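Local atomic coordinates of putative oxidoreductase (Pseudomonas putida, PDB entry 3L6D), a protein that probably binds NADP and acts as an oxidoreductase of the 6-phosphogluconate dehydrogenase-like type. Residues A25-K30 with R132-R137; T69-L74 with H80-M85; H140-G145 with L173-V178; C270-R275 with A287-S292. One frame throughout, in Å; residues are numbered along the deposited sequence.

Interactions 1 and 2 lie in the Rossmann-type nucleotide-binding part, their centres about 21 Å apart, and touch where Leu28 meets Ile70; along the chain, interaction 2 is nested inside the loop closed by interaction 1. Interaction 3 follows directly in sequence and joins the mixed sheet to helix 169-199 of the C-terminal part. Interactions 2 and 3 reach the same sheet from segments about 8 Å apart at their nearest atoms. Interaction 4 lies wholly in the helical C-terminal part, its centre about 26 Å from that of interaction 3. Interactions 1, 3 and 4 also touch the second subunit, so dimer formation involves both parts of the chain.

Interaction 1. Residues A25-K30 with R132-R137; sequences AQVLLK and RNVGHR
Val27 packs against Val134 and Gly135, joining helix 19-30, the first helix of a Rossmann-type nucleotide-binding fold, to the loop between strands 121-128 and 140-145. Along the helix, Ala25 and Gln26 turn to another side and lean on Leu48 of helix 42-50. Their carbonyls carry the regular helical bonds: Leu29 N donates to Ala25 O at 2.8 Å, and Lys30 N to Gln26 O.

Val27 makes the whole contact from the helix side, and its two methyls divide the work. CG1, anti to the backbone N (chi1 154°), stands over the glycine, 3.8 Å from Gly135 CA. CG2, anti to the carbonyl carbon, reaches the preceding residue at 3.5 Å from Val134 O, with Val134 CG1 at 4.3 Å. No hydrogen bond crosses the contact, so the helix and loop meet here by packing alone. Leu28, the next residue, faces inward onto Leu160, which is also touched by Val134, while Leu29 packs on Val35 and Ala51. On the loop's outer side, Arg132 forms a salt bridge with Asp221 of the second subunit and the His136 ring meets Phe217 of that subunit.

The loop presents its backbone to Val27 through a type II beta turn from Asn133 to His136, closed by His136 N donating to Asn133 O at 3.1 Å. Gly135 occupies its third position with a positive phi of 92°, a conformation in which a CB would collide with the Val134 carbonyl oxygen, so that glycine is called for. A CB built on Gly135 would also lie only 2.9 Å from Val27 CG1.

Interaction 2. Residues T69-L74 with H80-M85; sequences TIFVLL and HEVLGM
Phe71 CG lies anti to its carbonyl carbon (chi1 -82°), which sends the ring toward the helix, while Val82 CG1, anti to its backbone N (chi1 161°), comes to meet it from the opposite direction. The same rotation of Val82 turns its other methyl, CG2, to Leu73. One valine thus touches two residues of 69-74, with a different branch for each.

The outer end of the Phe71 ring does the touching. Its CE2 is 3.9 Å from Val82 CG1, which approaches obliquely, and 3.7 Å from Leu83 CD2, which sits at the ring edge near its plane. Leu83 CD1 also comes within 4.0 Å of Phe71 CZ, so both Leu83 methyls meet this end of the ring. Leu83 does not aim its CB at the strand; the end of its side chain closes the distance.

This is the strand-to-helix packing of a Rossmann-type fold: strand 68-71 lies inside the parallel part of the sheet, and the chain returns through helix 76-84 and the short helix 88-92 before entering the adjacent parallel strand 96-99, a beta-alpha-beta crossover. Were Phe71 cut back to alanine, Val82 CG1 and both Leu83 methyls would probably lose the ring they pack on, opening a gap between strand and helix.

Beyond the strand end, Leu73 meets Val82 at a slant, with Leu73 CD1 3.9 Å and Leu73 CD2 4.1 Å from Val82 CG2. Thr101 OG1 is hydrogen-bonded to the backbone N of Leu73. Val82 also touches Val59 of helix 59-65, and its carbonyl oxygen accepts a bond from Met85 N at 3.3 Å.

Interaction 3. Residues H140-G145 with L173-V178; sequences HSIHTG and LAFATV
The Phe175 ring is met obliquely by the terminal methyl of Ile142. Ile142 CD1 is 3.7 Å from Phe175 CD2 and 3.9 Å from Phe175 CE2. Other cover for the ring comes from Leu167 and from Leu211 of the second subunit. Phe175 CG is anti to the backbone N (chi1 179°), which brings the ring to Ile142, whose CG1 lies anti to its carbonyl carbon, and the two side chains approach at a slant. The same CD1 of Ile142 also rests 4.0 Å from Ala176 CB, so a single methyl touches two successive residues of the helix. The CA atoms of Ile142 and Ala176 are 7.5 Å apart, the nearest pair of the two segments.

Within the helix, Leu173 O accepts both Thr177 N and Thr177 OG1, each at 2.9 Å, from opposite faces of its carbonyl plane; the hydroxyl stands 36° out of that plane.

Strand 140-145 runs antiparallel to strand 121-128 and parallel to strand 163-166. Helix 169-199 lies against this part of the sheet, where Ile142 also touches its Ala172 and Leu179, and thereby joins the nucleotide-binding part to the helical C-terminal part.

Interaction 4. Residues C270-R275 with A287-S292; sequences CQVVQR and AATTKS
Val273 and Thr289 bring the backbones together, their CA atoms 6.5 Å apart, where helix 264-281 meets a segment whose helical backbone angles come with bonds three residues apart, such as Ser292 N to Thr289 O at 3.1 Å. The apolar part is a meeting of methyls at about a right angle, with Val272 CG1 3.6 Å from Thr289 CG2. Thr289 has its CG2 anti to the backbone N, while its hydroxyl is hydrogen-bonded to Ile286 O.

Ser292 and Arg275 form the polar part around one water. The water donates to Val272 O at 2.7 Å and to Ser292 OG at 2.9 Å, and accepts from Arg275 NE, lying in the guanidinium plane at its edge. Ser292 OG in turn donates to Thr289 O at 2.7 Å, in the carbonyl plane and on a lone pair. Without the hydroxyl, as with an alanine at Ser292, the water is likely to lose one acceptor and Thr289 O its side-chain donor. The Arg275 chain, bent at chi3 (70°), places NH2 2.7 Å from Ser292 O; its side chain also packs on Trp262 of the second subunit.

The clear hydrogen bonds between helix and segment thus all run through the water, beside the methyls.

Interaction 1. Residues A25-K30 with R132-R137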
loop_
_atom_site.group_PDB
_atom_site.type_symbol
_atom_site.label_atom_id
_atom_site.label_comp_id
_atom_site.label_asym_id
_atom_site.label_seq_id
_atom_site.Cartn_x
_atom_site.Cartn_y
_atom_site.Cartn_z
ATOM N N ALA B 25 -22.345 19.118 1.695
ATOM C CA ALA B 25 -23.199 20.227 1.231
ATOM C C ALA B 25 -22.423 21.180 0.305
ATOM O O ALA B 25 -22.947 21.580 -0.736
ATOM C CB ALA B 25 -23.848 20.972 2.404
ATOM N N GLN B 26 -21.202 21.561 0.682
ATOM C CA GLN B 26 -20.437 22.509 -0.156
ATOM C C GLN B 26 -20.147 21.931 -1.516
ATOM O O GLN B 26 -20.308 22.609 -2.544
ATOM C CB GLN B 26 -19.110 22.883 0.531
ATOM C CG GLN B 26 -19.253 23.757 1.763
ATOM C CD GLN B 26 -17.928 23.958 2.517
ATOM O OE1 GLN B 26 -17.641 25.059 3.013
ATOM N NE2 GLN B 26 -17.118 22.905 2.606
ATOM N N VAL B 27 -19.716 20.664 -1.542
ATOM C CA VAL B 27 -19.391 19.994 -2.811
ATOM C C VAL B 27 -20.629 19.958 -3.718
ATOM O O VAL B 27 -20.583 20.360 -4.914
ATOM C CB VAL B 27 -18.768 18.563 -2.545
ATOM C CG1 VAL B 27 -18.980 17.604 -3.703
ATOM C CG2 VAL B 27 -17.276 18.711 -2.260
ATOM N N LEU B 28 -21.745 19.533 -3.138
ATOM C CA LEU B 28 -22.994 19.480 -3.883
ATOM C C LEU B 28 -23.434 20.865 -4.379
ATOM O O LEU B 28 -23.825 20.986 -5.547
ATOM C CB LEU B 28 -24.095 18.795 -3.057
ATOM C CG LEU B 28 -23.801 17.342 -2.699
ATOM C CD1 LEU B 28 -24.787 16.896 -1.578
ATOM C CD2 LEU B 28 -23.945 16.456 -3.974
ATOM N N LEU B 29 -23.329 21.916 -3.532
ATOM C CA LEU B 29 -23.600 23.284 -4.019
ATOM C C LEU B 29 -22.671 23.700 -5.151
ATOM O O LEU B 29 -23.117 24.297 -6.149
ATOM C CB LEU B 29 -23.477 24.333 -2.912
ATOM C CG LEU B 29 -24.539 24.395 -1.837
ATOM C CD1 LEU B 29 -23.923 25.180 -0.685
ATOM C CD2 LEU B 29 -25.841 25.101 -2.378
ATOM N N LYS B 30 -21.391 23.372 -5.009
ATOM C CA LYS B 30 -20.391 23.695 -6.031
ATOM C C LYS B 30 -20.704 23.018 -7.377
ATOM O O LYS B 30 -20.457 23.586 -8.430
ATOM C CB LYS B 30 -18.982 23.332 -5.520
ATOM C CG LYS B 30 -17.843 23.620 -6.490
ATOM C CD LYS B 30 -17.298 25.040 -6.310
ATOM C CE LYS B 30 -16.416 25.479 -7.513
ATOM N NZ LYS B 30 -15.351 24.461 -7.823
ATOM N N ARG B 132 -11.390 16.046 2.801
ATOM C CA ARG B 132 -10.711 16.769 1.703
ATOM C C ARG B 132 -10.919 16.148 0.342
ATOM O O ARG B 132 -10.803 16.831 -0.687
ATOM C CB ARG B 132 -9.202 16.922 1.989
ATOM C CG ARG B 132 -8.435 15.587 2.023
ATOM C CD ARG B 132 -6.941 15.809 2.314
ATOM N NE ARG B 132 -6.225 14.539 2.181
ATOM C CZ ARG B 132 -5.940 13.746 3.208
ATOM N NH1 ARG B 132 -6.263 14.125 4.436
ATOM N NH2 ARG B 132 -5.314 12.589 3.011
ATOM N N ASN B 133 -11.221 14.847 0.302
ATOM C CA ASN B 133 -11.476 14.187 -0.980
ATOM C C ASN B 133 -12.955 13.813 -1.268
ATOM O O ASN B 133 -13.266 13.058 -2.202
ATOM C CB ASN B 133 -10.557 12.963 -1.137
ATOM C CG ASN B 133 -9.107 13.364 -1.235
ATOM O OD1 ASN B 133 -8.744 14.232 -2.044
ATOM N ND2 ASN B 133 -8.273 12.767 -0.388
ATOM N N VAL B 134 -13.860 14.376 -0.484
ATOM C CA VAL B 134 -15.264 14.248 -0.831
ATOM C C VAL B 134 -15.432 14.999 -2.151
ATOM O O VAL B 134 -14.907 16.125 -2.314
ATOM C CB VAL B 134 -16.161 14.834 0.292
ATOM C CG1 VAL B 134 -17.605 14.967 -0.163
ATOM C CG2 VAL B 134 -16.090 13.970 1.524
ATOM N N GLY B 135 -16.123 14.384 -3.100
ATOM C CA GLY B 135 -16.333 15.010 -4.412
ATOM C C GLY B 135 -15.273 14.645 -5.433
ATOM O O GLY B 135 -15.468 14.861 -6.627
ATOM N N HIS B 136 -14.168 14.061 -4.971
ATOM C CA HIS B 136 -13.059 13.675 -5.860
ATOM C C HIS B 136 -13.513 12.590 -6.840
ATOM O O HIS B 136 -14.169 11.624 -6.430
ATOM C CB HIS B 136 -11.843 13.158 -5.052
ATOM C CG HIS B 136 -10.547 13.294 -5.787
ATOM N ND1 HIS B 136 -10.246 12.553 -6.906
ATOM C CD2 HIS B 136 -9.499 14.133 -5.601
ATOM C CE1 HIS B 136 -9.069 12.928 -7.388
ATOM N NE2 HIS B 136 -8.593 13.886 -6.610
ATOM N N ARG B 137 -13.161 12.773 -8.115
ATOM C CA ARG B 137 -13.374 11.787 -9.200
ATOM C C ARG B 137 -12.854 10.396 -8.822
ATOM O O ARG B 137 -13.446 9.393 -9.232
ATOM C CB ARG B 137 -12.647 12.207 -10.491
ATOM C CG ARG B 137 -13.409 13.195 -11.410
ATOM C CD ARG B 137 -12.433 13.965 -12.357
ATOM N NE ARG B 137 -11.175 13.223 -12.496
ATOM C CZ ARG B 137 -9.962 13.732 -12.290
ATOM N NH1 ARG B 137 -9.804 15.022 -11.975
ATOM N NH2 ARG B 137 -8.895 12.953 -12.432
#

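Interaction 2. Residues T69-L74 with H80-M85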
loop_
_atom_site.group_PDB
_atom_site.type_symbol
_atom_site.label_atom_id
_atom_site.label_comp_id
_atom_site.label_asym_id
_atom_site.label_seq_id
_atom_site.Cartn_x
_atom_site.Cartn_y
_atom_site.Cartn_z
ATOM N N THR B 69 -32.579 12.942 1.363
ATOM C CA THR B 69 -31.951 13.690 2.404
ATOM C C THR B 69 -30.715 12.894 2.858
ATOM O O THR B 69 -30.791 11.681 3.115
ATOM C CB THR B 69 -32.892 13.892 3.620
ATOM O OG1 THR B 69 -34.003 14.706 3.241
ATOM C CG2 THR B 69 -32.153 14.599 4.735
ATOM N N ILE B 70 -29.580 13.570 2.943
ATOM C CA ILE B 70 -28.375 12.926 3.410
ATOM C C ILE B 70 -28.277 13.159 4.927
ATOM O O ILE B 70 -28.374 14.311 5.377
ATOM C CB ILE B 70 -27.188 13.520 2.670
ATOM C CG1 ILE B 70 -27.195 13.046 1.220
ATOM C CG2 ILE B 70 -25.851 13.133 3.315
ATOM C CD1 ILE B 70 -26.221 13.830 0.424
ATOM N N PHE B 71 -28.126 12.084 5.718
ATOM C CA PHE B 71 -27.955 12.193 7.188
ATOM C C PHE B 71 -26.485 11.998 7.563
ATOM O O PHE B 71 -25.861 11.030 7.150
ATOM C CB PHE B 71 -28.686 11.092 7.946
ATOM C CG PHE B 71 -30.140 11.318 8.170
ATOM C CD1 PHE B 71 -30.931 11.924 7.228
ATOM C CD2 PHE B 71 -30.737 10.799 9.297
ATOM C CE1 PHE B 71 -32.307 12.108 7.438
ATOM C CE2 PHE B 71 -32.103 10.951 9.528
ATOM C CZ PHE B 71 -32.897 11.617 8.585
ATOM N N VAL B 72 -25.923 12.927 8.328
ATOM C CA VAL B 72 -24.546 12.785 8.765
ATOM C C VAL B 72 -24.522 13.313 10.191
ATOM O O VAL B 72 -24.291 14.489 10.423
ATOM C CB VAL B 72 -23.509 13.567 7.889
ATOM C CG1 VAL B 72 -22.143 12.903 8.030
ATOM C CG2 VAL B 72 -23.888 13.649 6.435
ATOM N N LEU B 73 -24.776 12.430 11.138
ATOM C CA LEU B 73 -25.058 12.852 12.511
ATOM C C LEU B 73 -24.006 12.313 13.451
ATOM O O LEU B 73 -23.160 11.524 13.030
ATOM C CB LEU B 73 -26.441 12.376 12.931
ATOM C CG LEU B 73 -27.573 13.071 12.154
ATOM C CD1 LEU B 73 -28.849 12.262 12.245
ATOM C CD2 LEU B 73 -27.808 14.508 12.603
ATOM N N LEU B 74 -24.046 12.756 14.715
ATOM C CA LEU B 74 -23.007 12.360 15.666
ATOM C C LEU B 74 -22.983 10.847 15.814
ATOM O O LEU B 74 -21.948 10.214 15.609
ATOM C CB LEU B 74 -23.184 13.021 17.049
ATOM C CG LEU B 74 -22.014 12.716 18.028
ATOM C CD1 LEU B 74 -20.646 13.154 17.456
ATOM C CD2 LEU B 74 -22.220 13.300 19.430
ATOM N N HIS B 80 -31.825 8.607 15.924
ATOM C CA HIS B 80 -33.168 8.279 16.400
ATOM C C HIS B 80 -33.877 9.525 16.880
ATOM O O HIS B 80 -35.062 9.684 16.647
ATOM C CB HIS B 80 -33.125 7.189 17.460
ATOM C CG HIS B 80 -33.000 5.812 16.890
ATOM N ND1 HIS B 80 -34.098 5.041 16.557
ATOM C CD2 HIS B 80 -31.908 5.067 16.586
ATOM C CE1 HIS B 80 -33.687 3.876 16.089
ATOM N NE2 HIS B 80 -32.361 3.869 16.085
ATOM N N GLU B 81 -33.136 10.422 17.529
ATOM C CA GLU B 81 -33.668 11.718 17.985
ATOM C C GLU B 81 -34.245 12.572 16.818
ATOM O O GLU B 81 -35.387 13.089 16.885
ATOM C CB GLU B 81 -32.571 12.476 18.721
ATOM C CG GLU B 81 -32.953 13.895 19.123
ATOM C CD GLU B 81 -31.836 14.625 19.856
ATOM O OE1 GLU B 81 -30.636 14.368 19.573
ATOM O OE2 GLU B 81 -32.169 15.476 20.721
ATOM N N VAL B 82 -33.452 12.701 15.752
ATOM C CA VAL B 82 -33.899 13.369 14.533
ATOM C C VAL B 82 -35.196 12.730 14.016
ATOM O O VAL B 82 -36.172 13.438 13.741
ATOM C CB VAL B 82 -32.775 13.370 13.435
ATOM C CG1 VAL B 82 -33.351 13.633 12.057
ATOM C CG2 VAL B 82 -31.698 14.395 13.764
ATOM N N LEU B 83 -35.215 11.398 13.933
ATOM C CA LEU B 83 -36.351 10.652 13.383
ATOM C C LEU B 83 -37.609 10.692 14.271
ATOM O O LEU B 83 -38.727 10.451 13.793
ATOM C CB LEU B 83 -35.976 9.181 13.112
ATOM C CG LEU B 83 -35.275 8.699 11.823
ATOM C CD1 LEU B 83 -35.673 9.469 10.549
ATOM C CD2 LEU B 83 -33.822 8.775 12.020
ATOM N N GLY B 84 -37.418 10.981 15.554
ATOM C CA GLY B 84 -38.532 11.031 16.507
ATOM C C GLY B 84 -39.185 12.397 16.593
ATOM O O GLY B 84 -40.247 12.541 17.196
HETATM N N MSE B 85 -38.568 13.400 15.974
HETATM C CA MSE B 85 -39.062 14.784 16.081
HETATM C C MSE B 85 -40.477 14.982 15.505
HETATM O O MSE B 85 -40.966 14.121 14.763
HETATM C CB MSE B 85 -38.054 15.760 15.469
HETATM C CG MSE B 85 -36.908 16.079 16.411
HETATM SE SE MSE B 85 -35.441 17.044 15.551
HETATM C CE MSE B 85 -35.191 18.380 16.989
#

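Interaction 3. Residues H140-G145 with L173-V178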
loop_
_atom_site.group_PDB
_atom_site.type_symbol
_atom_site.label_atom_id
_atom_site.label_comp_id
_atom_site.label_asym_id
_atom_site.label_seq_id
_atom_site.Cartn_x
_atom_site.Cartn_y
_atom_site.Cartn_z
ATOM N N HIS B 140 -13.943 6.674 -3.505
ATOM C CA HIS B 140 -14.897 5.584 -3.610
ATOM C C HIS B 140 -15.894 5.641 -2.435
ATOM O O HIS B 140 -15.565 6.160 -1.364
ATOM C CB HIS B 140 -14.202 4.202 -3.619
ATOM C CG HIS B 140 -13.610 3.809 -4.936
ATOM N ND1 HIS B 140 -14.088 2.753 -5.685
ATOM C CD2 HIS B 140 -12.533 4.287 -5.606
ATOM C CE1 HIS B 140 -13.360 2.626 -6.782
ATOM N NE2 HIS B 140 -12.408 3.547 -6.759
ATOM N N SER B 141 -17.132 5.160 -2.669
ATOM C CA SER B 141 -18.090 4.965 -1.585
ATOM C C SER B 141 -18.721 3.596 -1.746
ATOM O O SER B 141 -18.673 3.035 -2.813
ATOM C CB SER B 141 -19.190 6.053 -1.603
ATOM O OG SER B 141 -19.777 6.070 -2.901
ATOM N N ILE B 142 -19.325 3.082 -0.682
ATOM C CA ILE B 142 -20.056 1.823 -0.728
ATOM C C ILE B 142 -21.452 2.143 -0.219
ATOM O O ILE B 142 -21.569 2.900 0.716
ATOM C CB ILE B 142 -19.399 0.819 0.276
ATOM C CG1 ILE B 142 -17.981 0.443 -0.171
ATOM C CG2 ILE B 142 -20.260 -0.442 0.403
ATOM C CD1 ILE B 142 -17.102 -0.079 1.002
ATOM N N HIS B 143 -22.502 1.612 -0.853
ATOM C CA HIS B 143 -23.878 1.837 -0.401
ATOM C C HIS B 143 -24.591 0.519 -0.255
ATOM O O HIS B 143 -24.226 -0.469 -0.923
ATOM C CB HIS B 143 -24.613 2.732 -1.420
ATOM C CG HIS B 143 -24.133 4.153 -1.410
ATOM N ND1 HIS B 143 -23.158 4.621 -2.278
ATOM C CD2 HIS B 143 -24.459 5.195 -0.609
ATOM C CE1 HIS B 143 -22.911 5.894 -2.008
ATOM N NE2 HIS B 143 -23.689 6.261 -0.997
ATOM N N THR B 144 -25.561 0.461 0.668
ATOM C CA THR B 144 -26.319 -0.759 0.888
ATOM C C THR B 144 -27.739 -0.328 1.317
ATOM O O THR B 144 -28.007 0.876 1.373
ATOM C CB THR B 144 -25.625 -1.711 1.928
ATOM O OG1 THR B 144 -26.301 -2.971 1.931
ATOM C CG2 THR B 144 -25.596 -1.149 3.324
ATOM N N GLY B 145 -28.628 -1.279 1.605
ATOM C CA GLY B 145 -30.009 -0.978 2.023
ATOM C C GLY B 145 -30.956 -1.216 0.858
ATOM O O GLY B 145 -31.088 -2.336 0.384
ATOM N N LEU B 173 -21.303 -4.520 4.741
ATOM C CA LEU B 173 -20.659 -4.301 6.016
ATOM C C LEU B 173 -19.337 -5.040 6.095
ATOM O O LEU B 173 -18.330 -4.465 6.538
ATOM C CB LEU B 173 -21.563 -4.713 7.196
ATOM C CG LEU B 173 -22.902 -3.978 7.220
ATOM C CD1 LEU B 173 -23.751 -4.481 8.373
ATOM C CD2 LEU B 173 -22.667 -2.531 7.307
ATOM N N ALA B 174 -19.348 -6.296 5.653
ATOM C CA ALA B 174 -18.167 -7.152 5.675
ATOM C C ALA B 174 -17.095 -6.560 4.769
ATOM O O ALA B 174 -15.910 -6.459 5.150
ATOM C CB ALA B 174 -18.532 -8.575 5.180
ATOM N N PHE B 175 -17.507 -6.163 3.576
ATOM C CA PHE B 175 -16.529 -5.632 2.651
ATOM C C PHE B 175 -15.893 -4.343 3.199
ATOM O O PHE B 175 -14.687 -4.119 3.070
ATOM C CB PHE B 175 -17.154 -5.359 1.302
ATOM C CG PHE B 175 -16.172 -4.792 0.324
ATOM C CD1 PHE B 175 -15.103 -5.574 -0.111
ATOM C CD2 PHE B 175 -16.312 -3.506 -0.145
ATOM C CE1 PHE B 175 -14.144 -5.059 -1.009
ATOM C CE2 PHE B 175 -15.374 -2.964 -1.046
ATOM C CZ PHE B 175 -14.277 -3.766 -1.479
ATOM N N ALA B 176 -16.708 -3.480 3.785
ATOM C CA ALA B 176 -16.197 -2.229 4.324
ATOM C C ALA B 176 -15.248 -2.537 5.461
ATOM O O ALA B 176 -14.244 -1.862 5.614
ATOM C CB ALA B 176 -17.316 -1.336 4.808
ATOM N N THR B 177 -15.554 -3.562 6.254
ATOM C CA THR B 177 -14.692 -3.905 7.370
ATOM C C THR B 177 -13.280 -4.340 6.909
ATOM O O THR B 177 -12.267 -3.799 7.377
ATOM C CB THR B 177 -15.364 -4.987 8.279
ATOM O OG1 THR B 177 -16.536 -4.408 8.869
ATOM C CG2 THR B 177 -14.414 -5.442 9.384
ATOM N N VAL B 178 -13.217 -5.292 5.974
ATOM C CA VAL B 178 -11.957 -5.795 5.522
ATOM C C VAL B 178 -11.225 -4.765 4.625
ATOM O O VAL B 178 -9.984 -4.704 4.639
ATOM C CB VAL B 178 -12.139 -7.205 4.810
ATOM C CG1 VAL B 178 -12.957 -8.143 5.729
ATOM C CG2 VAL B 178 -12.824 -7.079 3.471
#

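Interaction 4. Residues C270-R275 with A287-S292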
loop_
_atom_site.group_PDB
_atom_site.type_symbol
_atom_site.label_atom_id
_atom_site.label_comp_id
_atom_site.label_asym_id
_atom_site.label_seq_id
_atom_site.Cartn_x
_atom_site.Cartn_y
_atom_site.Cartn_z
ATOM N N CYS B 270 5.650 -11.381 9.869
ATOM C CA CYS B 270 6.553 -12.549 9.907
ATOM C C CYS B 270 5.860 -13.792 10.438
ATOM O O CYS B 270 5.997 -14.874 9.859
ATOM C CB CYS B 270 7.786 -12.267 10.763
ATOM S SG CYS B 270 8.885 -11.181 9.942
ATOM N N GLN B 271 5.105 -13.612 11.526
ATOM C CA GLN B 271 4.296 -14.694 12.137
ATOM C C GLN B 271 3.372 -15.344 11.106
ATOM O O GLN B 271 3.339 -16.557 10.981
ATOM C CB GLN B 271 3.496 -14.171 13.362
ATOM C CG GLN B 271 2.624 -15.213 14.062
ATOM C CD GLN B 271 1.817 -14.665 15.259
ATOM O OE1 GLN B 271 1.748 -13.447 15.498
ATOM N NE2 GLN B 271 1.202 -15.579 16.011
ATOM N N VAL B 272 2.630 -14.526 10.365
ATOM C CA VAL B 272 1.721 -15.008 9.338
ATOM C C VAL B 272 2.420 -15.852 8.260
ATOM O O VAL B 272 1.937 -16.945 7.898
ATOM C CB VAL B 272 0.954 -13.823 8.681
ATOM C CG1 VAL B 272 0.159 -14.290 7.462
ATOM C CG2 VAL B 272 0.001 -13.191 9.698
ATOM N N VAL B 273 3.533 -15.354 7.734
ATOM C CA VAL B 273 4.192 -16.049 6.624
ATOM C C VAL B 273 4.968 -17.271 7.152
ATOM O O VAL B 273 4.980 -18.328 6.526
ATOM C CB VAL B 273 5.119 -15.113 5.828
ATOM C CG1 VAL B 273 5.703 -15.849 4.697
ATOM C CG2 VAL B 273 4.322 -13.892 5.248
ATOM N N GLN B 274 5.612 -17.144 8.305
ATOM C CA GLN B 274 6.263 -18.338 8.885
ATOM C C GLN B 274 5.189 -19.418 9.056
ATOM O O GLN B 274 5.357 -20.554 8.605
ATOM C CB GLN B 274 6.973 -17.999 10.200
ATOM C CG GLN B 274 8.169 -17.023 10.072
ATOM C CD GLN B 274 9.426 -17.645 9.452
ATOM O OE1 GLN B 274 9.552 -18.869 9.367
ATOM N NE2 GLN B 274 10.367 -16.797 9.030
ATOM N N ARG B 275 4.045 -19.051 9.639
ATOM C CA ARG B 275 2.965 -20.018 9.822
ATOM C C ARG B 275 2.409 -20.631 8.511
ATOM O O ARG B 275 2.190 -21.848 8.447
ATOM C CB ARG B 275 1.831 -19.434 10.655
ATOM C CG ARG B 275 0.954 -20.512 11.270
ATOM C CD ARG B 275 -0.300 -19.920 11.819
ATOM N NE ARG B 275 -1.162 -19.476 10.740
ATOM C CZ ARG B 275 -2.410 -19.881 10.567
ATOM N NH1 ARG B 275 -2.951 -20.730 11.425
ATOM N NH2 ARG B 275 -3.113 -19.404 9.545
ATOM N N ALA B 287 1.265 -15.089 -2.713
ATOM C CA ALA B 287 -0.186 -14.865 -2.598
ATOM C C ALA B 287 -0.918 -16.035 -1.917
ATOM O O ALA B 287 -2.041 -15.844 -1.466
ATOM C CB ALA B 287 -0.817 -14.553 -3.949
ATOM N N ALA B 288 -0.286 -17.212 -1.803
ATOM C CA ALA B 288 -0.925 -18.349 -1.110
ATOM C C ALA B 288 -1.059 -18.066 0.373
ATOM O O ALA B 288 -1.785 -18.782 1.096
ATOM C CB ALA B 288 -0.149 -19.658 -1.316
ATOM N N THR B 289 -0.352 -17.048 0.845
ATOM C CA THR B 289 -0.536 -16.566 2.213
ATOM C C THR B 289 -2.033 -16.364 2.483
ATOM O O THR B 289 -2.528 -16.673 3.571
ATOM C CB THR B 289 0.230 -15.249 2.468
ATOM O OG1 THR B 289 1.629 -15.457 2.249
ATOM C CG2 THR B 289 0.038 -14.765 3.923
ATOM N N THR B 290 -2.745 -15.828 1.486
ATOM C CA THR B 290 -4.190 -15.694 1.545
ATOM C C THR B 290 -4.927 -16.955 2.022
ATOM O O THR B 290 -5.808 -16.878 2.918
ATOM C CB THR B 290 -4.736 -15.227 0.162
ATOM O OG1 THR B 290 -4.079 -13.987 -0.183
ATOM C CG2 THR B 290 -6.211 -14.963 0.243
ATOM N N LYS B 291 -4.592 -18.101 1.424
ATOM C CA LYS B 291 -5.243 -19.379 1.750
ATOM C C LYS B 291 -5.007 -19.851 3.189
ATOM O O LYS B 291 -5.833 -20.596 3.725
ATOM C CB LYS B 291 -4.809 -20.485 0.774
ATOM C CG LYS B 291 -5.401 -20.373 -0.638
ATOM C CD LYS B 291 -4.463 -20.944 -1.727
ATOM C CE LYS B 291 -4.266 -22.437 -1.652
ATOM N NZ LYS B 291 -3.159 -22.913 -2.545
ATOM N N SER B 292 -3.919 -19.401 3.816
ATOM C CA SER B 292 -3.570 -19.811 5.181
ATOM C C SER B 292 -4.574 -19.288 6.207
ATOM O O SER B 292 -4.660 -19.797 7.339
ATOM C CB SER B 292 -2.125 -19.406 5.543
ATOM O OG SER B 292 -1.977 -18.026 5.867
HETATM O O HOH W 1 -0.592 -17.765 8.354
#